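Local coordinates for protein Rv1364c/MT1410 (Mycobacterium tuberculosis, PDB 3KE6) that probably regulates sigma-factor activity by joining a manganese-binding PP2C-type phosphatase domain to an anti-sigma-factor kinase domain of the GHKL ATPase type, at residues A206-S211 with E237-S242; I302-E307 with L358-A363. All blocks are in the same frame, centred on the assembly; numbering follows the deposited sequence.

Contact 1. Residues A206-S211 with E237-S242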
loop_
_atom_site.group_PDB
_atom_site.type_symbol
_atom_site.label_atom_id
_atom_site.label_comp_id
_atom_site.label_asym_id
_atom_site.label_seq_id
_atom_site.Cartn_x
_atom_site.Cartn_y
_atom_site.Cartn_z
ATOM N N ALA A 206 -10.746 -16.047 11.438
ATOM C CA ALA A 206 -11.974 -15.603 10.754
ATOM C C ALA A 206 -12.965 -14.901 11.691
ATOM O O ALA A 206 -13.388 -13.787 11.411
ATOM C CB ALA A 206 -12.657 -16.782 10.058
ATOM N N ASP A 207 -13.322 -15.554 12.797
ATOM C CA ASP A 207 -14.305 -15.007 13.751
ATOM C C ASP A 207 -13.864 -13.675 14.339
ATOM O O ASP A 207 -14.683 -12.788 14.538
ATOM C CB ASP A 207 -14.582 -15.993 14.913
ATOM C CG ASP A 207 -15.314 -17.254 14.463
ATOM O OD1 ASP A 207 -15.309 -17.547 13.248
ATOM O OD2 ASP A 207 -15.883 -17.966 15.332
ATOM N N LEU A 208 -12.575 -13.562 14.636
ATOM C CA LEU A 208 -12.012 -12.366 15.259
ATOM C C LEU A 208 -12.016 -11.195 14.282
ATOM O O LEU A 208 -12.388 -10.080 14.634
ATOM C CB LEU A 208 -10.585 -12.654 15.733
ATOM C CG LEU A 208 -9.870 -11.657 16.646
ATOM C CD1 LEU A 208 -10.757 -11.190 17.804
ATOM C CD2 LEU A 208 -8.583 -12.313 17.172
ATOM N N ALA A 209 -11.604 -11.463 13.048
ATOM C CA ALA A 209 -11.703 -10.482 11.987
ATOM C C ALA A 209 -13.146 -9.985 11.865
ATOM O O ALA A 209 -13.385 -8.788 11.688
ATOM C CB ALA A 209 -11.213 -11.070 10.668
ATOM N N ALA A 210 -14.106 -10.897 11.989
ATOM C CA ALA A 210 -15.519 -10.531 11.934
ATOM C C ALA A 210 -15.861 -9.667 13.128
ATOM O O ALA A 210 -16.494 -8.632 12.986
ATOM C CB ALA A 210 -16.393 -11.767 11.896
ATOM N N SER A 211 -15.398 -10.089 14.295
ATOM C CA SER A 211 -15.696 -9.409 15.548
ATOM C C SER A 211 -15.186 -7.966 15.538
ATOM O O SER A 211 -15.939 -7.023 15.788
ATOM C CB SER A 211 -15.077 -10.191 16.710
ATOM O OG SER A 211 -15.264 -9.516 17.939
ATOM N N GLU A 237 -2.687 -8.877 17.003
ATOM C CA GLU A 237 -2.232 -8.739 18.394
ATOM C C GLU A 237 -3.094 -9.508 19.409
ATOM O O GLU A 237 -2.591 -9.919 20.453
ATOM C CB GLU A 237 -2.108 -7.253 18.765
ATOM C CG GLU A 237 -0.998 -6.543 17.952
ATOM C CD GLU A 237 -1.169 -5.027 17.874
ATOM O OE1 GLU A 237 -1.276 -4.384 18.955
ATOM O OE2 GLU A 237 -1.187 -4.488 16.733
ATOM N N LEU A 238 -4.374 -9.710 19.107
ATOM C CA LEU A 238 -5.200 -10.619 19.902
ATOM C C LEU A 238 -4.866 -12.080 19.567
ATOM O O LEU A 238 -4.737 -12.909 20.468
ATOM C CB LEU A 238 -6.692 -10.342 19.708
ATOM C CG LEU A 238 -7.191 -9.070 20.395
ATOM C CD1 LEU A 238 -8.547 -8.623 19.860
ATOM C CD2 LEU A 238 -7.252 -9.274 21.891
ATOM N N LEU A 239 -4.709 -12.398 18.282
ATOM C CA LEU A 239 -4.325 -13.760 17.893
ATOM C C LEU A 239 -3.026 -14.222 18.564
ATOM O O LEU A 239 -2.886 -15.402 18.887
ATOM C CB LEU A 239 -4.171 -13.907 16.375
ATOM C CG LEU A 239 -5.390 -14.086 15.464
ATOM C CD1 LEU A 239 -4.946 -14.805 14.193
ATOM C CD2 LEU A 239 -6.532 -14.841 16.119
ATOM N N LEU A 240 -2.091 -13.300 18.780
ATOM C CA LEU A 240 -0.791 -13.639 19.358
ATOM C C LEU A 240 -0.620 -13.186 20.811
ATOM O O LEU A 240 0.385 -13.520 21.439
ATOM C CB LEU A 240 0.317 -13.030 18.503
ATOM C CG LEU A 240 0.279 -13.384 17.013
ATOM C CD1 LEU A 240 1.296 -12.547 16.250
ATOM C CD2 LEU A 240 0.516 -14.873 16.795
ATOM N N ARG A 241 -1.594 -12.432 21.329
ATOM C CA ARG A 241 -1.554 -11.871 22.688
ATOM C C ARG A 241 -0.979 -12.838 23.710
ATOM O O ARG A 241 0.033 -12.544 24.352
ATOM C CB ARG A 241 -2.968 -11.446 23.131
ATOM C CG ARG A 241 -3.128 -11.134 24.623
ATOM C CD ARG A 241 -4.601 -11.100 25.049
ATOM N NE ARG A 241 -5.251 -9.811 24.774
ATOM C CZ ARG A 241 -6.464 -9.457 25.212
ATOM N NH1 ARG A 241 -7.195 -10.284 25.957
ATOM N NH2 ARG A 241 -6.953 -8.265 24.911
ATOM N N SER A 242 -1.645 -13.979 23.855
ATOM C CA SER A 242 -1.270 -14.982 24.846
ATOM C C SER A 242 -0.468 -16.120 24.224
ATOM O O SER A 242 0.467 -16.646 24.837
ATOM C CB SER A 242 -2.527 -15.559 25.517
ATOM O OG SER A 242 -3.334 -16.257 24.578
#

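Contact 2. Residues I302-E307 with L358-A363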
loop_
_atom_site.group_PDB
_atom_site.type_symbol
_atom_site.label_atom_id
_atom_site.label_comp_id
_atom_site.label_asym_id
_atom_site.label_seq_id
_atom_site.Cartn_x
_atom_site.Cartn_y
_atom_site.Cartn_z
ATOM N N ILE A 302 2.969 23.394 -1.025
ATOM C CA ILE A 302 1.860 24.105 -1.642
ATOM C C ILE A 302 1.619 25.422 -0.953
ATOM O O ILE A 302 1.353 26.419 -1.629
ATOM C CB ILE A 302 0.596 23.222 -1.671
ATOM C CG1 ILE A 302 0.883 22.004 -2.571
ATOM C CG2 ILE A 302 -0.608 23.982 -2.160
ATOM C CD1 ILE A 302 -0.353 21.306 -3.060
ATOM N N SER A 303 1.738 25.441 0.373
ATOM C CA SER A 303 1.614 26.670 1.122
ATOM C C SER A 303 2.628 27.689 0.601
ATOM O O SER A 303 2.317 28.855 0.418
ATOM C CB SER A 303 1.839 26.386 2.609
ATOM O OG SER A 303 1.662 27.558 3.405
ATOM N N GLU A 304 3.846 27.243 0.322
ATOM C CA GLU A 304 4.873 28.172 -0.124
ATOM C C GLU A 304 4.595 28.663 -1.549
ATOM O O GLU A 304 4.830 29.848 -1.863
ATOM C CB GLU A 304 6.281 27.582 0.038
ATOM C CG GLU A 304 6.854 27.717 1.470
ATOM C CD GLU A 304 6.956 29.172 1.974
ATOM O OE1 GLU A 304 7.917 29.883 1.579
ATOM O OE2 GLU A 304 6.095 29.605 2.791
ATOM N N PHE A 305 4.047 27.786 -2.386
ATOM C CA PHE A 305 3.657 28.176 -3.733
ATOM C C PHE A 305 2.594 29.254 -3.681
ATOM O O PHE A 305 2.634 30.203 -4.445
ATOM C CB PHE A 305 3.072 26.997 -4.506
ATOM C CG PHE A 305 4.064 25.936 -4.891
ATOM C CD1 PHE A 305 5.412 26.180 -4.929
ATOM C CD2 PHE A 305 3.601 24.659 -5.268
ATOM C CE1 PHE A 305 6.300 25.175 -5.311
ATOM C CE2 PHE A 305 4.480 23.640 -5.651
ATOM C CZ PHE A 305 5.832 23.899 -5.673
ATOM N N VAL A 306 1.618 29.092 -2.794
ATOM C CA VAL A 306 0.550 30.069 -2.683
ATOM C C VAL A 306 1.120 31.364 -2.167
ATOM O O VAL A 306 0.853 32.402 -2.759
ATOM C CB VAL A 306 -0.599 29.615 -1.773
ATOM C CG1 VAL A 306 -1.586 30.759 -1.543
ATOM C CG2 VAL A 306 -1.308 28.371 -2.363
ATOM N N GLU A 307 1.919 31.307 -1.095
ATOM C CA GLU A 307 2.530 32.529 -0.528
ATOM C C GLU A 307 3.406 33.262 -1.564
ATOM O O GLU A 307 3.340 34.492 -1.678
ATOM C CB GLU A 307 3.363 32.234 0.718
ATOM C CG GLU A 307 2.603 31.626 1.895
ATOM C CD GLU A 307 2.040 32.642 2.896
ATOM O OE1 GLU A 307 1.710 33.783 2.502
ATOM O OE2 GLU A 307 1.901 32.275 4.092
ATOM N N LEU A 358 11.818 26.148 -6.309
ATOM C CA LEU A 358 12.402 24.883 -6.781
ATOM C C LEU A 358 13.143 24.128 -5.681
ATOM O O LEU A 358 12.659 23.094 -5.213
ATOM C CB LEU A 358 13.352 25.123 -7.966
ATOM C CG LEU A 358 12.734 25.061 -9.363
ATOM C CD1 LEU A 358 13.764 25.518 -10.421
ATOM C CD2 LEU A 358 12.201 23.651 -9.639
ATOM N N ALA A 359 14.303 24.651 -5.274
ATOM C CA ALA A 359 15.170 23.988 -4.282
ATOM C C ALA A 359 14.419 23.668 -2.980
ATOM O O ALA A 359 14.711 22.678 -2.305
ATOM C CB ALA A 359 16.414 24.854 -3.990
ATOM N N MET A 360 13.466 24.538 -2.648
ATOM C CA MET A 360 12.569 24.383 -1.510
ATOM C C MET A 360 11.776 23.116 -1.692
ATOM O O MET A 360 11.876 22.190 -0.892
ATOM C CB MET A 360 11.614 25.590 -1.455
ATOM C CG MET A 360 10.703 25.697 -0.225
ATOM S SD MET A 360 9.002 25.062 -0.327
ATOM C CE MET A 360 8.501 25.219 -2.056
ATOM N N ALA A 361 11.019 23.079 -2.783
ATOM C CA ALA A 361 10.045 22.026 -3.029
ATOM C C ALA A 361 10.720 20.726 -3.441
ATOM O O ALA A 361 10.306 19.651 -2.993
ATOM C CB ALA A 361 9.061 22.469 -4.087
ATOM N N GLU A 362 11.762 20.815 -4.278
ATOM C CA GLU A 362 12.502 19.611 -4.693
ATOM C C GLU A 362 13.079 18.868 -3.498
ATOM O O GLU A 362 13.191 17.644 -3.531
ATOM C CB GLU A 362 13.587 19.918 -5.739
ATOM C CG GLU A 362 13.049 19.830 -7.186
ATOM C CD GLU A 362 14.019 20.359 -8.254
ATOM O OE1 GLU A 362 15.186 20.699 -7.929
ATOM O OE2 GLU A 362 13.596 20.439 -9.430
ATOM N N ALA A 363 13.399 19.605 -2.440
ATOM C CA ALA A 363 13.887 19.016 -1.200
ATOM C C ALA A 363 12.788 18.457 -0.279
ATOM O O ALA A 363 13.122 17.799 0.694
ATOM C CB ALA A 363 14.725 20.030 -0.444
#

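Contact 1. Residues A206-S211 with E237-S242
L208 turns its CG anti to the backbone N (chi1 -169°), while L238 and L239 set theirs anti to the carbonyl carbon (chi1 -73° and -80°), and three leucines thereby meet between helices 198-212 and 227-241. This is helix-to-helix packing in the PP2C-like phosphatase domain, on a helical layer of its alpha/beta sandwich. The backbones stay well apart, with L208 CA 8.2 Å from L239 CA, and the branched side chains bridge the separation. L208 points at the other helix, CD2 shared between L238 and L239, CD1 going to L238 alone of the two. Its CD2 reaches CB of L238 at 3.7 Å and also lies against CD2 of L239, at 3.4 Å. The two partners are met differently: L238 crosses L208 at about a right angle, whereas L239 runs past it in the opposite direction and carries its end closer than its root. L239 is buried and also touches F205 and L190. On the sheet side of helix 198-212, A209 rests on L145 and V147, and A210 on A153. No hydrogen bond joins the two segments. The second methyl of L208 completes the contact, its CD1 standing 4.0 Å from CD1 of L238.

Contact 2. Residues I302-E307 with L358-A363
M360 reaches from the short helix 358-362 toward E304 and F305 on the long helix 292-312, within the GHKL (histidine kinase-like) ATPase domain. The segments run nearly antiparallel, at 160°, with axes 10.5 Å apart at closest approach, a gap filled from one side by M360 and A361 and from the other by E304 and F305. The methionine CB starts out toward the other helix, and CG, anti to the backbone N (chi1 -173°), carries the chain onward. After that the chain bends, and SD settles beside the aliphatic part of E304, 3.7 Å from its CB and slightly farther from its CG. A second bend turns CE toward F305 while keeping it 3.9 Å from CB of E304. That methyl then meets the ring of F305, standing 3.9 Å from CE1 and obliquely placed. A361, one residue along, brings its CB to CZ of the same ring at 3.9 Å, likewise obliquely. Behind the contact F305 packs on V338 and A379 of the sheet, and A361 on A368, which fastens both helices to the same layer of strands. Helix 358-362 begins just after unmodelled residues 345-356, where GHKL proteins usually have their ATP lid, and helix 292-312 probably carries the family's N box. Across the two segments there is no hydrogen bond or salt bridge: E304 contributes its CB and CG, M360 a thioether and methyl, F305 its ring carbons CE1 and CZ. With carbon and sulfur meeting and no polar bond to set their direction, the fit rests on van der Waals contact.

In the fold
Contact 1 and contact 2 belong to different domains and lie on opposite sides of the chain's centre, their own centres 45 Å apart and their nearest atoms about 31 Å apart, with no touch between them. They also come one after the other along the chain, contact 1 closing before contact 2 opens. The manganese ions belong to the phosphatase domain, held by D71, V72, D188 and D247. Contact 1 is close in sequence to two of these ligands: D247 comes five residues after S242, and D188 lies two before L190, on which L239 packs. Contact 2 is probably near the nucleotide-binding region, judging from the GHKL family; no nucleotide is present in the model.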